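Local atomic coordinates of hypothetical glycoside hydrolase (Parabacteroides distasonis, PDB entry 3TAW), a protein that is of unknown function but belongs to a glycoside-hydrolase-like family whose members fold as five-bladed beta-propellers. Residues A[133-138]-A[156-161]; A[143-148]-A[177-182]; A[163-168]-A[216-221]; A[198-203]-A[210-215]. All blocks are in the same frame, centred on the assembly; numbering follows the deposited sequence. Where two conformers were deposited one is given.

In the fold
The four contacts follow two neighbouring blades of a propeller. Contact 1 lies within the blade formed by strands 117-125, 131-138, 143-150 and 157-161. Contact 2, about 8 Å away between centres, joins that blade to strand 179-186 of the next. Contact 4 is the middle hairpin of the second blade; its strand 199-203 pairs with strand 179-186, where S180 N lies 2.7 Å from Y202 O. Contact 3, its centre about 9 Å from that of contact 4, packs the loop 163-168 on the outermost strand, 220-221, and its F163 reaches L145 of contact 2. One 1,2-ethanediol touches contacts 2 and 3. The magnesium ion, bound at N355 and F356, belongs to none of them.

Contact 1: residues A[133-138]-A[156-161]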
# COMPACT_ATOMS: atom_id res chain seq x y z
N LEU A 133 -5.87 9.27 -0.57
CA LEU A 133 -5.83 8.00 0.13
C LEU A 133 -6.59 6.97 -0.68
O LEU A 133 -7.78 7.17 -0.99
CB LEU A 133 -6.46 8.18 1.51
CG LEU A 133 -6.69 6.95 2.38
CD1 LEU A 133 -5.38 6.22 2.70
CD2 LEU A 133 -7.44 7.36 3.68
N LEU A 134 -5.88 5.89 -1.06
CA LEU A 134 -6.45 4.75 -1.74
C LEU A 134 -6.40 3.61 -0.76
O LEU A 134 -5.34 3.31 -0.20
CB LEU A 134 -5.64 4.38 -2.98
CG LEU A 134 -6.00 5.10 -4.29
CD1 LEU A 134 -7.31 4.54 -4.91
CD2 LEU A 134 -6.06 6.60 -4.13
N TYR A 135 -7.56 2.97 -0.52
CA TYR A 135 -7.70 1.97 0.53
C TYR A 135 -8.77 0.96 0.16
O TYR A 135 -9.50 1.15 -0.82
CB TYR A 135 -8.04 2.64 1.87
CG TYR A 135 -9.42 3.28 1.91
CD1 TYR A 135 -9.65 4.53 1.37
CD2 TYR A 135 -10.50 2.63 2.53
CE1 TYR A 135 -10.92 5.12 1.39
CE2 TYR A 135 -11.76 3.22 2.58
CZ TYR A 135 -11.96 4.46 2.01
OH TYR A 135 -13.19 5.04 2.10
N THR A 136 -8.84 -0.12 0.92
CA THR A 136 -9.83 -1.16 0.68
C THR A 136 -11.00 -1.01 1.65
O THR A 136 -10.80 -0.92 2.86
CB THR A 136 -9.24 -2.55 0.94
OG1 THR A 136 -8.00 -2.68 0.25
CG2 THR A 136 -10.25 -3.66 0.50
N GLN A 137 -12.20 -0.98 1.10
CA GLN A 137 -13.43 -1.06 1.90
C GLN A 137 -13.76 -2.52 2.07
O GLN A 137 -13.78 -3.27 1.07
CB GLN A 137 -14.58 -0.36 1.17
CG GLN A 137 -14.30 1.09 0.78
CD GLN A 137 -15.50 1.71 0.11
OE1 GLN A 137 -15.98 1.20 -0.92
NE2 GLN A 137 -16.00 2.82 0.67
N TRP A 138 -14.01 -2.97 3.30
CA TRP A 138 -14.34 -4.38 3.53
C TRP A 138 -15.60 -4.51 4.33
O TRP A 138 -15.70 -4.02 5.46
CB TRP A 138 -13.19 -5.08 4.23
CG TRP A 138 -13.29 -6.57 4.49
CD1 TRP A 138 -12.89 -7.21 5.63
CD2 TRP A 138 -13.74 -7.62 3.59
NE1 TRP A 138 -13.05 -8.55 5.50
CE2 TRP A 138 -13.57 -8.83 4.26
CE3 TRP A 138 -14.25 -7.63 2.29
CZ2 TRP A 138 -13.91 -10.07 3.69
CZ3 TRP A 138 -14.57 -8.85 1.71
CH2 TRP A 138 -14.41 -10.05 2.41
N TRP A 156 -11.28 14.18 6.40
CA TRP A 156 -11.34 13.43 5.15
C TRP A 156 -12.71 13.52 4.50
O TRP A 156 -13.74 13.53 5.19
CB TRP A 156 -11.02 11.94 5.37
CG TRP A 156 -9.66 11.65 5.82
CD1 TRP A 156 -9.23 11.46 7.11
CD2 TRP A 156 -8.52 11.46 4.99
NE1 TRP A 156 -7.89 11.18 7.12
CE2 TRP A 156 -7.43 11.17 5.83
CE3 TRP A 156 -8.32 11.53 3.60
CZ2 TRP A 156 -6.14 10.94 5.32
CZ3 TRP A 156 -7.04 11.30 3.11
CH2 TRP A 156 -5.96 11.01 3.97
N THR A 157 -12.73 13.57 3.17
CA THR A 157 -13.92 13.35 2.36
C THR A 157 -13.80 12.00 1.66
O THR A 157 -12.83 11.76 0.94
CB THR A 157 -14.08 14.47 1.35
OG1 THR A 157 -14.25 15.70 2.08
CG2 THR A 157 -15.30 14.25 0.44
N LYS A 158 -14.77 11.12 1.90
CA LYS A 158 -14.83 9.81 1.26
C LYS A 158 -15.61 9.93 -0.04
O LYS A 158 -16.77 10.39 -0.03
CB LYS A 158 -15.47 8.77 2.17
CG LYS A 158 -14.69 8.47 3.45
CD LYS A 158 -15.35 7.37 4.25
CE LYS A 158 -14.67 7.15 5.59
NZ LYS A 158 -15.36 6.16 6.47
N PHE A 159 -15.00 9.53 -1.15
CA PHE A 159 -15.66 9.60 -2.46
C PHE A 159 -16.19 8.26 -2.97
O PHE A 159 -16.86 8.19 -4.01
CB PHE A 159 -14.71 10.21 -3.49
CG PHE A 159 -14.43 11.66 -3.24
CD1 PHE A 159 -15.29 12.63 -3.72
CD2 PHE A 159 -13.32 12.06 -2.51
CE1 PHE A 159 -15.05 13.98 -3.47
CE2 PHE A 159 -13.06 13.41 -2.27
CZ PHE A 159 -13.94 14.37 -2.76
N GLY A 160 -15.93 7.20 -2.21
CA GLY A 160 -16.38 5.87 -2.57
C GLY A 160 -15.44 5.13 -3.50
O GLY A 160 -14.32 5.58 -3.76
N PRO A 161 -15.91 3.98 -4.02
CA PRO A 161 -15.06 3.11 -4.83
C PRO A 161 -14.47 3.78 -6.05
O PRO A 161 -15.15 4.55 -6.74
CB PRO A 161 -16.03 1.99 -5.25
CG PRO A 161 -17.05 1.95 -4.13
CD PRO A 161 -17.23 3.38 -3.75
O HOH W 1 -14.16 6.48 -0.08
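L133 meets W156, Y135 meets K158 and Q137 meets P161 inside a four-stranded antiparallel blade of the propeller. Strands 131-138 and 157-161 both flank strand 143-150, so the contact is made by side chains reaching across that strand. The two segment axes stay 8.5 Å apart and cross at -66°, consistent with the twist of a propeller blade.

The apolar part belongs to L133 and the indole, whose side chains run nearly at right angles. L133 CD2 sits over one face of the six-membered ring of W156, 4.0 Å from its centroid and 11° off the normal, a CH-pi contact. Nearer the rim, L133 CB lies 3.6 Å from W156 CZ3. With CG anti to the backbone N (chi1 173°), the leucine branch is carried toward the indole.

The polar part is indirect. One water donates to Y135 OH at 2.8 Å and accepts from G160 N, tying the tyrosine to the far backbone. Y135 OH also bonds E113, as does Q137 NE2, while K158 NZ makes salt bridges to D107 and E113; these acids gather the polar ends on one side of the blade.

The remaining touches are van der Waals. The extended K158 chain passes Y135 OH with CD 3.8 Å away. Q137, whose amide is held by E113, Q109 and N112, brings OE1 to 3.5 Å from P161 CG.

Contact 2: residues A[143-148]-A[177-182]; sequences PRLAVA and KSASLV. With EDO (1,2-ethanediol), chain P; EDO (1,2-ethanediol), chain K.
K177 NZ, at the end of a chain that passes P143, is gripped by both oxygens of one 1,2-ethanediol (chain P). It donates to O2 of that diol at 2.7 Å and to O1 at 3.1 Å, and a further bond goes to an unidentified ligand. The same diol bonds E119 OE1. K177 CB points away from strand 143-150, but a bend at chi3 (62°) helps bring the far methylenes back beside P143, whose CB lies 4.2 Å from K177 CE. O1 of the diol also rests 3.5 Å from P143 CG. Molecules of this kind often mark pockets, and the cluster is consistent with one here.

The segments belong to adjacent blades of the beta-propeller, strand 143-150 to one and strand 179-186 to the next; between the segments the join is packing by L145 and P143, and beside it P143 pairs by backbone with T176. The backbones come closest at L145 and K177, with CA atoms 4.6 Å apart, yet K177 N is buried with no partner in the model. L145 carries the apolar part: with CG anti to its own N (chi1 -173°), it spreads its methyl fork over A179, CD1 and CD2 each 3.8 Å from A179 CB. CD1 also rests against the K177-S178 peptide. S178 OG turns elsewhere, to E246. A second 1,2-ethanediol (chain K) donates from O2 to L145 O at 2.9 Å.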
# COMPACT_ATOMS: atom_id res chain seq x y z
N PRO A 143 -14.23 -6.82 -1.27
CA PRO A 143 -13.30 -5.73 -1.01
C PRO A 143 -13.29 -4.77 -2.18
O PRO A 143 -13.28 -5.19 -3.35
CB PRO A 143 -11.95 -6.45 -0.86
CG PRO A 143 -12.09 -7.66 -1.72
CD PRO A 143 -13.53 -8.03 -1.74
N ARG A 144 -13.34 -3.47 -1.89
CA ARG A 144 -13.41 -2.47 -2.94
C ARG A 144 -12.37 -1.39 -2.72
O ARG A 144 -12.26 -0.83 -1.63
CB ARG A 144 -14.78 -1.83 -3.04
CG ARG A 144 -15.93 -2.81 -3.37
CD ARG A 144 -17.23 -2.05 -3.54
NE ARG A 144 -18.32 -2.89 -4.04
CZ ARG A 144 -19.12 -3.64 -3.29
NH1 ARG A 144 -18.97 -3.69 -1.97
NH2 ARG A 144 -20.07 -4.37 -3.87
N LEU A 145 -11.62 -1.11 -3.77
CA LEU A 145 -10.68 0.00 -3.75
C LEU A 145 -11.47 1.31 -3.74
O LEU A 145 -12.31 1.53 -4.62
CB LEU A 145 -9.80 -0.07 -5.00
CG LEU A 145 -8.64 0.88 -5.15
CD1 LEU A 145 -7.58 0.67 -4.02
CD2 LEU A 145 -8.05 0.67 -6.54
N ALA A 146 -11.18 2.18 -2.79
CA ALA A 146 -11.91 3.44 -2.65
C ALA A 146 -10.94 4.60 -2.42
O ALA A 146 -9.76 4.40 -2.12
CB ALA A 146 -12.95 3.32 -1.50
N VAL A 147 -11.46 5.80 -2.58
CA VAL A 147 -10.67 7.02 -2.54
C VAL A 147 -11.18 8.00 -1.49
O VAL A 147 -12.39 8.21 -1.35
CB VAL A 147 -10.71 7.74 -3.91
CG1 VAL A 147 -9.77 8.97 -3.92
CG2 VAL A 147 -10.33 6.76 -5.06
N ALA A 148 -10.26 8.62 -0.76
CA ALA A 148 -10.60 9.73 0.11
C ALA A 148 -9.53 10.79 -0.01
O ALA A 148 -8.37 10.48 -0.37
CB ALA A 148 -10.79 9.23 1.60
N LYS A 177 -8.36 -3.86 -4.80
CA LYS A 177 -7.53 -3.36 -3.70
C LYS A 177 -6.14 -3.05 -4.22
O LYS A 177 -5.81 -3.40 -5.36
CB LYS A 177 -7.42 -4.39 -2.57
CG LYS A 177 -6.97 -5.78 -3.03
CD LYS A 177 -6.63 -6.74 -1.88
CE LYS A 177 -7.83 -7.01 -0.99
NZ LYS A 177 -7.50 -7.90 0.17
N SER A 178 -5.35 -2.37 -3.39
CA SER A 178 -3.89 -2.27 -3.53
C SER A 178 -3.46 -1.41 -4.71
O SER A 178 -3.08 -1.92 -5.76
CB SER A 178 -3.25 -3.66 -3.59
OG SER A 178 -3.71 -4.43 -2.49
N ALA A 179 -3.50 -0.09 -4.51
CA ALA A 179 -3.24 0.85 -5.59
C ALA A 179 -2.00 1.72 -5.36
O ALA A 179 -1.83 2.27 -4.28
CB ALA A 179 -4.46 1.74 -5.83
N SER A 180 -1.22 1.88 -6.42
CA SER A 180 0.02 2.66 -6.42
C SER A 180 -0.09 3.77 -7.46
O SER A 180 0.11 3.53 -8.66
CB SER A 180 1.19 1.74 -6.79
OG SER A 180 1.27 0.68 -5.86
N LEU A 181 -0.43 4.98 -7.00
CA LEU A 181 -0.47 6.14 -7.87
C LEU A 181 0.94 6.51 -8.34
O LEU A 181 1.92 6.36 -7.61
CB LEU A 181 -1.05 7.35 -7.12
CG LEU A 181 -2.55 7.53 -7.20
CD1 LEU A 181 -3.25 6.38 -6.55
CD2 LEU A 181 -2.88 8.87 -6.50
N VAL A 182 1.02 7.02 -9.55
CA VAL A 182 2.30 7.51 -10.05
C VAL A 182 2.61 8.89 -9.45
O VAL A 182 1.79 9.80 -9.48
CB VAL A 182 2.34 7.52 -11.58
CG1 VAL A 182 3.60 8.21 -12.07
CG2 VAL A 182 2.30 6.07 -12.12
C1 EDO P . -10.67 -9.53 1.98
O1 EDO P . -10.21 -9.37 0.63
C2 EDO P . -10.48 -8.22 2.70
O2 EDO P . -9.28 -7.61 2.23
C1 EDO K . -14.54 -1.93 -7.57
O1 EDO K . -14.25 -2.86 -6.54
C2 EDO K . -14.65 -0.47 -7.12
O2 EDO K . -13.43 0.25 -6.97

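Contact 3: residues A[163-168]-A[216-221]; sequences FEKAYN and LIDWDP. With EDO (1,2-ethanediol), chain K; EDO (1,2-ethanediol), chain L.
F163 and A166 close on W219 and P221 in the tight part of this contact, where the loop leaving strand 157-161 meets the outer edge strand 220-221 of the next propeller blade. P221 CG sits over one face of the F163 ring, 3.7 Å from the centroid and 16° off the normal, a CH-pi contact displaced toward the rim. W219 O approaches the edge of the same ring near its plane, and W219 CB lies 3.7 Å from F163 CE1. A166 CB packs beside them, 3.8 Å from P221 CD. M201, W203 and L145 also border F163, so this ring reaches into the interface of the two blades.

The outer side is looser and wetter. There Y167 slides past P221 in the opposite direction and ends in a short bond: its OH donates to P221 O at 2.7 Å, tilted 23° from the carbonyl plane. A water links Y167 N to D220 OD1. K165, an exposed side chain bent at its last torsion, forms a salt bridge from NZ to D218 OD1 at 2.8 Å; the amine meets the syn side of the oxygen, but 31° out of the carboxylate plane. Another water accepts from K165 NZ and donates to D218 OD2 at 2.6 Å. The chemistry implies a division of labour: apolar packing of F163, A166 and P221 holds the inner part and the tyrosine bond clasps the rim, whereas the K165-D218 pair, bridged both directly and by water, shares its charge with solvent, which would probably moderate its strength.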
# COMPACT_ATOMS: atom_id res chain seq x y z
N PHE A 163 -13.68 2.57 -8.87
CA PHE A 163 -14.24 2.08 -10.15
C PHE A 163 -15.78 2.02 -10.15
O PHE A 163 -16.39 1.26 -10.92
CB PHE A 163 -13.67 0.69 -10.48
CG PHE A 163 -12.16 0.58 -10.37
CD1 PHE A 163 -11.33 1.59 -10.83
CD2 PHE A 163 -11.57 -0.56 -9.85
CE1 PHE A 163 -9.95 1.47 -10.74
CE2 PHE A 163 -10.18 -0.67 -9.74
CZ PHE A 163 -9.38 0.33 -10.18
N GLU A 164 -16.40 2.84 -9.30
CA GLU A 164 -17.87 2.86 -9.19
C GLU A 164 -18.49 3.21 -10.54
O GLU A 164 -19.44 2.54 -10.98
CB GLU A 164 -18.33 3.87 -8.13
CG GLU A 164 -19.85 3.84 -7.83
CD GLU A 164 -20.32 2.59 -7.12
OE1 GLU A 164 -19.51 1.89 -6.47
OE2 GLU A 164 -21.55 2.30 -7.16
N LYS A 165 -17.97 4.24 -11.19
CA LYS A 165 -18.62 4.80 -12.38
C LYS A 165 -18.18 4.17 -13.72
O LYS A 165 -18.99 4.09 -14.65
CB LYS A 165 -18.41 6.32 -12.46
CG LYS A 165 -19.00 7.09 -11.28
CD LYS A 165 -19.15 8.59 -11.63
CE LYS A 165 -19.64 9.40 -10.45
NZ LYS A 165 -18.62 9.49 -9.36
N ALA A 166 -16.91 3.78 -13.81
CA ALA A 166 -16.27 3.39 -15.08
C ALA A 166 -17.07 2.35 -15.84
O ALA A 166 -17.52 1.36 -15.26
CB ALA A 166 -14.85 2.86 -14.83
N TYR A 167 -17.22 2.58 -17.14
CA TYR A 167 -17.86 1.63 -18.06
C TYR A 167 -19.21 1.18 -17.52
O TYR A 167 -19.48 -0.02 -17.40
CB TYR A 167 -16.96 0.43 -18.31
CG TYR A 167 -15.52 0.79 -18.62
CD1 TYR A 167 -15.17 1.48 -19.79
CD2 TYR A 167 -14.51 0.45 -17.74
CE1 TYR A 167 -13.83 1.81 -20.05
CE2 TYR A 167 -13.20 0.76 -18.00
CZ TYR A 167 -12.86 1.44 -19.14
OH TYR A 167 -11.52 1.72 -19.33
N ASN A 168 -20.03 2.16 -17.15
CA ASN A 168 -21.37 1.91 -16.64
C ASN A 168 -21.37 1.00 -15.40
O ASN A 168 -22.28 0.18 -15.22
CB ASN A 168 -22.25 1.33 -17.77
CG ASN A 168 -22.39 2.29 -18.95
OD1 ASN A 168 -22.09 1.93 -20.09
ND2 ASN A 168 -22.84 3.51 -18.68
N LEU A 216 -8.69 12.24 -10.05
CA LEU A 216 -8.17 11.51 -8.88
C LEU A 216 -9.18 10.69 -8.10
O LEU A 216 -8.78 9.92 -7.22
CB LEU A 216 -7.36 12.43 -7.94
CG LEU A 216 -6.03 12.92 -8.54
CD1 LEU A 216 -5.49 14.14 -7.77
CD2 LEU A 216 -4.97 11.81 -8.64
N ILE A 217 -10.46 10.80 -8.43
CA ILE A 217 -11.49 10.08 -7.67
C ILE A 217 -12.21 9.02 -8.48
O ILE A 217 -12.43 7.93 -7.96
CB ILE A 217 -12.49 11.00 -6.92
CG1 ILE A 217 -13.23 11.94 -7.88
CG2 ILE A 217 -11.76 11.80 -5.87
CD1 ILE A 217 -14.41 12.65 -7.25
N ASP A 218 -12.53 9.30 -9.74
CA ASP A 218 -13.14 8.33 -10.63
C ASP A 218 -12.04 7.80 -11.55
O ASP A 218 -11.40 8.57 -12.30
CB ASP A 218 -14.24 8.96 -11.45
CG ASP A 218 -15.34 9.53 -10.59
OD1 ASP A 218 -15.92 8.79 -9.76
OD2 ASP A 218 -15.59 10.74 -10.72
N TRP A 219 -11.82 6.49 -11.48
CA TRP A 219 -10.75 5.83 -12.20
C TRP A 219 -11.31 4.86 -13.22
O TRP A 219 -12.30 4.20 -12.94
CB TRP A 219 -9.84 5.09 -11.21
CG TRP A 219 -9.09 6.03 -10.33
CD1 TRP A 219 -9.54 6.62 -9.19
CD2 TRP A 219 -7.75 6.52 -10.54
NE1 TRP A 219 -8.57 7.47 -8.68
CE2 TRP A 219 -7.47 7.41 -9.48
CE3 TRP A 219 -6.77 6.28 -11.50
CZ2 TRP A 219 -6.24 8.07 -9.36
CZ3 TRP A 219 -5.55 6.95 -11.39
CH2 TRP A 219 -5.31 7.83 -10.33
N ASP A 220 -10.65 4.79 -14.38
CA ASP A 220 -11.01 3.88 -15.47
C ASP A 220 -9.93 2.81 -15.61
O ASP A 220 -8.81 3.10 -16.06
CB ASP A 220 -11.13 4.64 -16.79
CG ASP A 220 -12.24 5.68 -16.77
OD1 ASP A 220 -13.35 5.40 -16.25
OD2 ASP A 220 -11.99 6.77 -17.34
N PRO A 221 -10.26 1.57 -15.26
CA PRO A 221 -9.31 0.46 -15.43
C PRO A 221 -8.96 0.26 -16.89
O PRO A 221 -9.84 0.39 -17.76
CB PRO A 221 -10.08 -0.74 -14.89
CG PRO A 221 -10.99 -0.15 -13.90
CD PRO A 221 -11.47 1.12 -14.56
C1 EDO K . -14.54 -1.93 -7.57
O1 EDO K . -14.25 -2.86 -6.54
C2 EDO K . -14.65 -0.47 -7.12
O2 EDO K . -13.43 0.25 -6.97
C1 EDO L . -21.31 -0.38 -3.97
O1 EDO L . -20.31 0.63 -4.15
C2 EDO L . -21.77 -0.93 -5.31
O2 EDO L . -22.40 0.07 -6.11
O HOH W 2 -15.79 6.04 -9.71
O HOH W 3 -17.20 12.29 -9.33
O HOH W 4 -14.85 5.07 -12.08
O HOH W 5 -15.71 4.98 -18.20

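Contact 4: residues A[198-203]-A[210-215]; sequences KYFMYW and AATSDN
Strands 199-203 and 210-213 run antiparallel at 162°, with Y199-S213 and M201-A211 as hydrogen-bonded pairs and F200-T212 and Y202-A210 as non-hydrogen-bonded pairs. The M201 N to A211 O bond, 3.0 Å long, is nearly straight at 166°.

On the face carrying F200 and T212, the phenyl ring leans across the strand pair. F200 CZ lies 3.6 Å from A210 CB and F200 CD2 3.7 Å from T212 CG2, while A211 O stands over one face of the ring. At one end, W203 turns the edge of its indole to the backbone, and NE1 makes a weak bond to A210 O at 3.1 Å; the first torsion (70°) places CG between N and the carbonyl carbon, which folds the indole back toward strand 210-213.

At the other end K198 NZ forms a salt bridge to D214 OD1 at 3.2 Å and reaches T212 OG1 through a water. There the chain leaves the strand through an ST turn, S213 OG accepting from N215 N at 3.0 Å. S213 OG also bonds D218 O, tying in the following loop. Together the two strands form a beta hairpin, the central pair of a four-stranded propeller blade.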
# COMPACT_ATOMS: atom_id res chain seq x y z
N LYS A 198 -2.85 12.38 -17.94
CA LYS A 198 -3.81 11.73 -17.06
C LYS A 198 -3.13 11.28 -15.78
O LYS A 198 -1.96 10.93 -15.79
CB LYS A 198 -4.45 10.49 -17.71
CG LYS A 198 -5.32 10.84 -18.94
CD LYS A 198 -6.57 9.96 -19.00
CE LYS A 198 -7.59 10.47 -20.02
NZ LYS A 198 -9.01 10.39 -19.48
N TYR A 199 -3.89 11.26 -14.69
CA TYR A 199 -3.40 10.61 -13.48
C TYR A 199 -3.36 9.12 -13.77
O TYR A 199 -4.17 8.61 -14.55
CB TYR A 199 -4.29 10.92 -12.30
CG TYR A 199 -4.29 12.40 -11.99
CD1 TYR A 199 -3.16 13.00 -11.45
CD2 TYR A 199 -5.39 13.19 -12.26
CE1 TYR A 199 -3.14 14.34 -11.17
CE2 TYR A 199 -5.37 14.56 -11.98
CZ TYR A 199 -4.23 15.12 -11.43
OH TYR A 199 -4.18 16.48 -11.12
N PHE A 200 -2.43 8.42 -13.15
CA PHE A 200 -2.21 7.01 -13.47
C PHE A 200 -1.93 6.22 -12.21
O PHE A 200 -1.25 6.69 -11.32
CB PHE A 200 -1.01 6.86 -14.43
CG PHE A 200 -0.94 5.53 -15.14
CD1 PHE A 200 -0.32 4.46 -14.56
CD2 PHE A 200 -1.49 5.37 -16.41
CE1 PHE A 200 -0.25 3.22 -15.20
CE2 PHE A 200 -1.43 4.13 -17.05
CZ PHE A 200 -0.81 3.07 -16.46
N MSE A 201 -2.47 5.01 -12.13
CA MSE A 201 -2.06 4.11 -11.06
C MSE A 201 -1.93 2.68 -11.56
O MSE A 201 -2.57 2.28 -12.55
CB MSE A 201 -3.01 4.19 -9.86
CG MSE A 201 -4.41 3.76 -10.15
SE MSE A 201 -5.58 3.99 -8.61
CE MSE A 201 -7.02 2.90 -9.30
N TYR A 202 -1.05 1.95 -10.88
CA TYR A 202 -0.97 0.50 -10.98
C TYR A 202 -1.79 -0.02 -9.81
O TYR A 202 -1.76 0.57 -8.71
CB TYR A 202 0.50 0.01 -10.90
CG TYR A 202 1.33 0.61 -11.99
CD1 TYR A 202 1.97 1.84 -11.81
CD2 TYR A 202 1.47 -0.03 -13.21
CE1 TYR A 202 2.72 2.41 -12.83
CE2 TYR A 202 2.22 0.56 -14.25
CZ TYR A 202 2.83 1.77 -14.05
OH TYR A 202 3.57 2.38 -15.04
N TRP A 203 -2.56 -1.08 -10.02
CA TRP A 203 -3.32 -1.63 -8.90
C TRP A 203 -3.49 -3.13 -9.06
O TRP A 203 -3.34 -3.68 -10.15
CB TRP A 203 -4.68 -0.90 -8.75
CG TRP A 203 -5.61 -1.21 -9.88
CD1 TRP A 203 -5.65 -0.62 -11.11
CD2 TRP A 203 -6.58 -2.25 -9.90
NE1 TRP A 203 -6.61 -1.21 -11.88
CE2 TRP A 203 -7.20 -2.22 -11.16
CE3 TRP A 203 -7.00 -3.20 -8.97
CZ2 TRP A 203 -8.22 -3.11 -11.53
CZ3 TRP A 203 -8.00 -4.08 -9.31
CH2 TRP A 203 -8.60 -4.04 -10.60
N ALA A 210 -3.93 -1.62 -14.28
CA ALA A 210 -3.75 -0.17 -14.21
C ALA A 210 -5.06 0.58 -14.39
O ALA A 210 -6.07 -0.04 -14.74
CB ALA A 210 -2.71 0.30 -15.24
N ALA A 211 -5.03 1.89 -14.14
CA ALA A 211 -6.19 2.73 -14.35
C ALA A 211 -5.76 4.16 -14.53
O ALA A 211 -4.71 4.57 -14.05
CB ALA A 211 -7.16 2.62 -13.16
N THR A 212 -6.59 4.91 -15.23
CA THR A 212 -6.37 6.34 -15.41
C THR A 212 -7.52 7.16 -14.83
O THR A 212 -8.63 6.66 -14.58
CB THR A 212 -6.18 6.67 -16.90
OG1 THR A 212 -7.37 6.34 -17.63
CG2 THR A 212 -5.00 5.89 -17.47
N SER A 213 -7.27 8.44 -14.63
CA SER A 213 -8.27 9.36 -14.10
C SER A 213 -7.92 10.78 -14.52
O SER A 213 -6.75 11.11 -14.68
CB SER A 213 -8.28 9.32 -12.57
OG SER A 213 -9.21 10.24 -12.00
N ASP A 214 -8.96 11.60 -14.68
CA ASP A 214 -8.79 13.05 -14.83
C ASP A 214 -8.95 13.82 -13.52
O ASP A 214 -8.57 14.99 -13.47
CB ASP A 214 -9.82 13.61 -15.82
CG ASP A 214 -9.65 13.05 -17.22
OD1 ASP A 214 -8.49 12.97 -17.70
OD2 ASP A 214 -10.68 12.69 -17.83
N ASN A 215 -9.53 13.21 -12.49
CA ASN A 215 -9.90 13.96 -11.30
C ASN A 215 -9.47 13.33 -9.98
O ASN A 215 -9.86 13.81 -8.91
CB ASN A 215 -11.42 14.21 -11.29
CG ASN A 215 -12.23 12.93 -11.09
OD1 ASN A 215 -11.67 11.84 -10.94
ND2 ASN A 215 -13.55 13.06 -11.10
O HOH W 6 -9.50 8.19 -17.56